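Local coordinates for DUF3809 domain-containing protein (Deinococcus radiodurans, PDB 3NQN) that is of unknown function but belongs to a Bet v 1-like family and binds calcium ions, at residues G50-T55 with G137-R142; L22-E27 with M105-Q110. All coordinates share one frame; numbering follows the deposited sequence.

Contact 1: G50-T55 with G137-R142; sequences GELLVT and GRTLER
Thr139 meets the strand 50-55 with both branches of its side chain. With CG2 anti to the backbone N and OG1 beside it (chi1 -66°), the hydroxyl comes to 2.9 Å from Leu53 O while CG2 lies 3.8 Å from Leu52 CB. The single OG1 proton can serve either Leu53 O or Ala135 O, one turn back in the helix. OG1 also accepts a bond of 2.8 Å from a water, which in turn takes the backbone N of Thr55. At about a right angle to the threonine, Val54 brings its CG2 to 3.6 Å from Thr139 OG1. The sheet-and-long-helix layout is consistent with a Bet v 1-like fold: segment 50-55 of strand 47-56 and segment 137-142 of helix 122-153 run at 137° between their directions, their axes 7.8 Å apart at closest approach. A valine in place of Thr139 would probably leave the bridging water without its acceptor and take from Leu53 O the hydroxyl that may donate to it. The Leu52 and Leu140 side chains cross almost perpendicularly, CD2 to CD2 at 3.8 Å. A second water, lying at the in-plane edge of the Arg138 guanidinium, accepts from Arg138 NE and donates to Thr55 O.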
# COMPACT_ATOMS: atom_id res chain seq x y z
N GLY A 50 4.41 4.95 -9.88
CA GLY A 50 5.16 4.56 -8.71
C GLY A 50 4.50 5.12 -7.48
O GLY A 50 3.30 5.40 -7.49
N GLU A 51 5.28 5.31 -6.42
CA GLU A 51 4.73 5.82 -5.18
C GLU A 51 5.78 6.55 -4.36
O GLU A 51 6.97 6.28 -4.48
CB GLU A 51 4.10 4.66 -4.37
CG GLU A 51 5.09 3.54 -4.05
CD GLU A 51 4.42 2.20 -3.69
OE1 GLU A 51 3.19 2.04 -3.85
OE2 GLU A 51 5.16 1.29 -3.29
N LEU A 52 5.33 7.54 -3.61
CA LEU A 52 6.17 8.21 -2.64
C LEU A 52 5.75 7.74 -1.28
O LEU A 52 4.57 7.41 -1.07
CB LEU A 52 6.01 9.73 -2.72
CG LEU A 52 6.49 10.46 -3.98
CD1 LEU A 52 5.66 10.01 -5.16
CD2 LEU A 52 6.38 11.99 -3.79
N LEU A 53 6.69 7.72 -0.33
CA LEU A 53 6.41 7.24 1.01
C LEU A 53 6.32 8.40 2.01
O LEU A 53 7.25 9.19 2.13
CB LEU A 53 7.48 6.24 1.46
CG LEU A 53 7.66 4.98 0.59
CD1 LEU A 53 8.72 4.06 1.23
CD2 LEU A 53 6.35 4.25 0.42
N VAL A 54 5.17 8.52 2.65
CA VAL A 54 4.96 9.48 3.72
C VAL A 54 4.99 8.72 5.03
O VAL A 54 4.15 7.83 5.26
CB VAL A 54 3.59 10.20 3.58
CG1 VAL A 54 3.36 11.17 4.77
CG2 VAL A 54 3.51 10.94 2.24
N THR A 55 5.94 9.06 5.89
CA THR A 55 6.10 8.38 7.17
C THR A 55 5.41 9.13 8.28
O THR A 55 5.69 10.30 8.53
CB THR A 55 7.60 8.23 7.53
OG1 THR A 55 8.26 7.47 6.52
CG2 THR A 55 7.77 7.52 8.86
N GLY A 137 4.79 17.09 3.41
CA GLY A 137 5.67 18.17 2.96
C GLY A 137 7.12 17.74 2.93
O GLY A 137 7.85 18.08 2.00
N ARG A 138 7.54 16.98 3.95
CA ARG A 138 8.90 16.49 4.03
C ARG A 138 9.18 15.49 2.94
O ARG A 138 10.29 15.46 2.41
CB ARG A 138 9.16 15.82 5.39
CG ARG A 138 9.38 16.80 6.52
CD ARG A 138 9.95 16.09 7.76
NE ARG A 138 8.94 15.29 8.45
CZ ARG A 138 8.13 15.76 9.41
NH1 ARG A 138 8.20 17.04 9.78
NH2 ARG A 138 7.25 14.96 9.99
N THR A 139 8.19 14.64 2.65
CA THR A 139 8.31 13.64 1.58
C THR A 139 8.52 14.31 0.22
O THR A 139 9.39 13.91 -0.56
CB THR A 139 7.05 12.77 1.52
OG1 THR A 139 6.96 11.97 2.71
CG2 THR A 139 7.07 11.84 0.26
N LEU A 140 7.71 15.31 -0.06
CA LEU A 140 7.80 16.01 -1.33
C LEU A 140 9.15 16.70 -1.52
O LEU A 140 9.75 16.62 -2.58
CB LEU A 140 6.66 17.02 -1.46
CG LEU A 140 5.23 16.47 -1.57
CD1 LEU A 140 4.30 17.61 -1.96
CD2 LEU A 140 5.11 15.33 -2.58
N GLU A 141 9.63 17.36 -0.47
CA GLU A 141 10.91 18.06 -0.51
C GLU A 141 12.09 17.08 -0.64
O GLU A 141 13.03 17.34 -1.40
CB GLU A 141 11.09 18.94 0.73
CG GLU A 141 10.12 20.17 0.79
CD GLU A 141 10.39 21.22 -0.32
OE1 GLU A 141 11.48 21.19 -0.95
OE2 GLU A 141 9.49 22.07 -0.55
N ARG A 142 12.04 15.95 0.07
CA ARG A 142 13.13 14.99 0.02
C ARG A 142 13.31 14.49 -1.43
O ARG A 142 14.44 14.48 -1.96
CB ARG A 142 12.85 13.80 0.95
CG ARG A 142 14.05 12.85 1.13
CD ARG A 142 15.02 13.36 2.16
NE ARG A 142 15.91 12.31 2.67
CZ ARG A 142 17.14 12.06 2.21
NH1 ARG A 142 17.67 12.78 1.22
NH2 ARG A 142 17.85 11.08 2.77
O HOH W 1 7.41 11.56 5.44
O HOH W 2 7.73 12.30 8.07

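Contact 2: L22-E27 with M105-Q110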
# COMPACT_ATOMS: atom_id res chain seq x y z
N LEU A 22 18.72 13.95 -25.97
CA LEU A 22 17.31 13.81 -26.40
C LEU A 22 16.78 12.40 -26.10
O LEU A 22 15.69 12.25 -25.58
CB LEU A 22 17.15 14.09 -27.89
CG LEU A 22 16.80 15.48 -28.35
CD1 LEU A 22 16.89 15.56 -29.89
CD2 LEU A 22 15.40 15.84 -27.88
N ALA A 23 17.57 11.38 -26.46
CA ALA A 23 17.18 9.99 -26.23
C ALA A 23 17.03 9.69 -24.75
O ALA A 23 16.12 8.97 -24.33
CB ALA A 23 18.20 9.03 -26.87
N PHE A 24 17.96 10.21 -23.96
CA PHE A 24 17.98 10.02 -22.51
C PHE A 24 16.72 10.60 -21.83
O PHE A 24 16.06 9.92 -21.04
CB PHE A 24 19.25 10.68 -21.95
CG PHE A 24 19.38 10.63 -20.46
CD1 PHE A 24 19.96 9.55 -19.83
CD2 PHE A 24 19.01 11.72 -19.69
CE1 PHE A 24 20.12 9.54 -18.46
CE2 PHE A 24 19.17 11.70 -18.31
CZ PHE A 24 19.72 10.61 -17.71
N VAL A 25 16.37 11.83 -22.15
CA VAL A 25 15.21 12.48 -21.52
C VAL A 25 13.89 11.90 -22.00
O VAL A 25 12.86 12.05 -21.32
CB VAL A 25 15.21 14.05 -21.68
CG1 VAL A 25 16.48 14.67 -21.02
CG2 VAL A 25 15.10 14.43 -23.13
N ARG A 26 13.90 11.25 -23.16
CA ARG A 26 12.66 10.71 -23.74
C ARG A 26 12.34 9.31 -23.28
O ARG A 26 11.23 8.83 -23.53
CB ARG A 26 12.70 10.76 -25.26
CG ARG A 26 12.54 12.16 -25.81
CD ARG A 26 12.83 12.22 -27.26
NE ARG A 26 12.38 13.48 -27.84
CZ ARG A 26 12.72 13.92 -29.05
NH1 ARG A 26 13.52 13.20 -29.83
NH2 ARG A 26 12.25 15.07 -29.49
N GLU A 27 13.30 8.64 -22.63
CA GLU A 27 13.07 7.29 -22.13
C GLU A 27 13.18 7.28 -20.60
O GLU A 27 14.28 7.41 -20.04
CB GLU A 27 14.06 6.29 -22.75
CG GLU A 27 13.69 4.84 -22.47
CD GLU A 27 14.48 3.84 -23.29
OE1 GLU A 27 15.32 4.27 -24.12
OE2 GLU A 27 14.25 2.63 -23.11
N MSE A 105 21.27 19.72 -20.88
CA MSE A 105 19.90 19.39 -20.51
C MSE A 105 19.38 20.30 -19.40
O MSE A 105 20.12 20.71 -18.52
CB MSE A 105 19.80 17.93 -20.06
CG MSE A 105 20.21 16.93 -21.15
SE MSE A 105 20.17 15.13 -20.54
CE MSE A 105 21.49 15.19 -19.09
N ALA A 106 18.09 20.63 -19.49
CA ALA A 106 17.40 21.41 -18.48
C ALA A 106 16.23 20.59 -17.99
O ALA A 106 15.49 19.99 -18.79
CB ALA A 106 16.89 22.76 -19.07
N PHE A 107 16.05 20.55 -16.67
CA PHE A 107 14.96 19.84 -16.05
C PHE A 107 14.21 20.76 -15.10
O PHE A 107 14.80 21.62 -14.46
CB PHE A 107 15.50 18.66 -15.24
CG PHE A 107 16.20 17.63 -16.07
CD1 PHE A 107 15.49 16.57 -16.61
CD2 PHE A 107 17.58 17.71 -16.30
CE1 PHE A 107 16.14 15.61 -17.40
CE2 PHE A 107 18.22 16.76 -17.07
CZ PHE A 107 17.50 15.70 -17.62
N ALA A 108 12.89 20.55 -15.03
CA ALA A 108 12.03 21.16 -14.04
C ALA A 108 11.01 20.09 -13.62
O ALA A 108 10.37 19.45 -14.49
CB ALA A 108 11.31 22.38 -14.61
N PHE A 109 10.88 19.87 -12.32
CA PHE A 109 9.89 18.93 -11.77
C PHE A 109 9.01 19.61 -10.78
O PHE A 109 9.46 20.49 -10.03
CB PHE A 109 10.57 17.76 -11.10
CG PHE A 109 11.24 16.84 -12.06
CD1 PHE A 109 10.54 15.80 -12.65
CD2 PHE A 109 12.56 17.06 -12.43
CE1 PHE A 109 11.14 14.98 -13.56
CE2 PHE A 109 13.17 16.22 -13.35
CZ PHE A 109 12.44 15.17 -13.92
N GLN A 110 7.73 19.24 -10.77
CA GLN A 110 6.77 19.77 -9.77
C GLN A 110 5.99 18.60 -9.16
O GLN A 110 5.66 17.63 -9.86
CB GLN A 110 5.81 20.81 -10.39
CG GLN A 110 6.49 21.91 -11.23
CD GLN A 110 6.82 21.47 -12.65
OE1 GLN A 110 6.06 20.75 -13.27
NE2 GLN A 110 7.95 21.93 -13.16
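Phe24 holds CG anti to its own backbone N (chi1 177°), which carries CD2 of the ring to Met105 SE, while Met105, present as selenomethionine, meets it along a chain extended as far as SE and then bent at the last torsion, chi3 -61°. The two belong to a layout that matches the Bet v 1-like topology: a first strand, two short helices, a run of antiparallel strands and a long C-terminal helix. Here segment 22-26 of the first short helix and segment 105-110 of strand 104-114 run in nearly the same direction, their axes 10.3 Å apart at closest approach, a gap that the side chains of Phe24, Val25, Met105 and Phe107 bridge. The selenium sits 4.8 Å from the centroid of the Phe24 ring and 58° off its normal, an oblique Met-aromatic contact in which SE approaches CD2 rather than the ring centre. Val25 comes in beside it, its side chain and that of Met105 sliding past one another in opposite directions. Phe107 completes the group, reaching in from the strand so that its CZ lies near the plane of the Phe24 ring, at that ring's edge. No hydrogen bond crosses between the segments, and all four touching residues are buried. Leu155 touches both Phe24 and Met105, and Leu151 of helix 122-153 packs on Phe107, which also meets the ring of Phe10 on the neighbouring strand. Val25 CG1 meets both partners at once, 3.7 Å from Met105 SE and 3.7 Å from Phe107 CZ.

In the fold
Contact 1 and contact 2 lie on opposite sides of the chain's centre, their own centres 21 Å apart and their nearest atoms about 7 Å apart without touching. They reach the same antiparallel sheet through different strands, and helix 122-153 connects them: it supplies residues 137-142 to contact 1 and packs farther along on Phe107 of contact 2. In contact 1 the side chain of Leu53 is about 8 Å from a bound calcium ion, and Glu141 belongs to a calcium site seen in this protein, though no ion is bound there to this chain. Contact 2 borders a bound methylpentanediol, probably from the crystallisation liquor, about 4 Å from the Phe107 side chain and hydrogen-bonded to Val25 O.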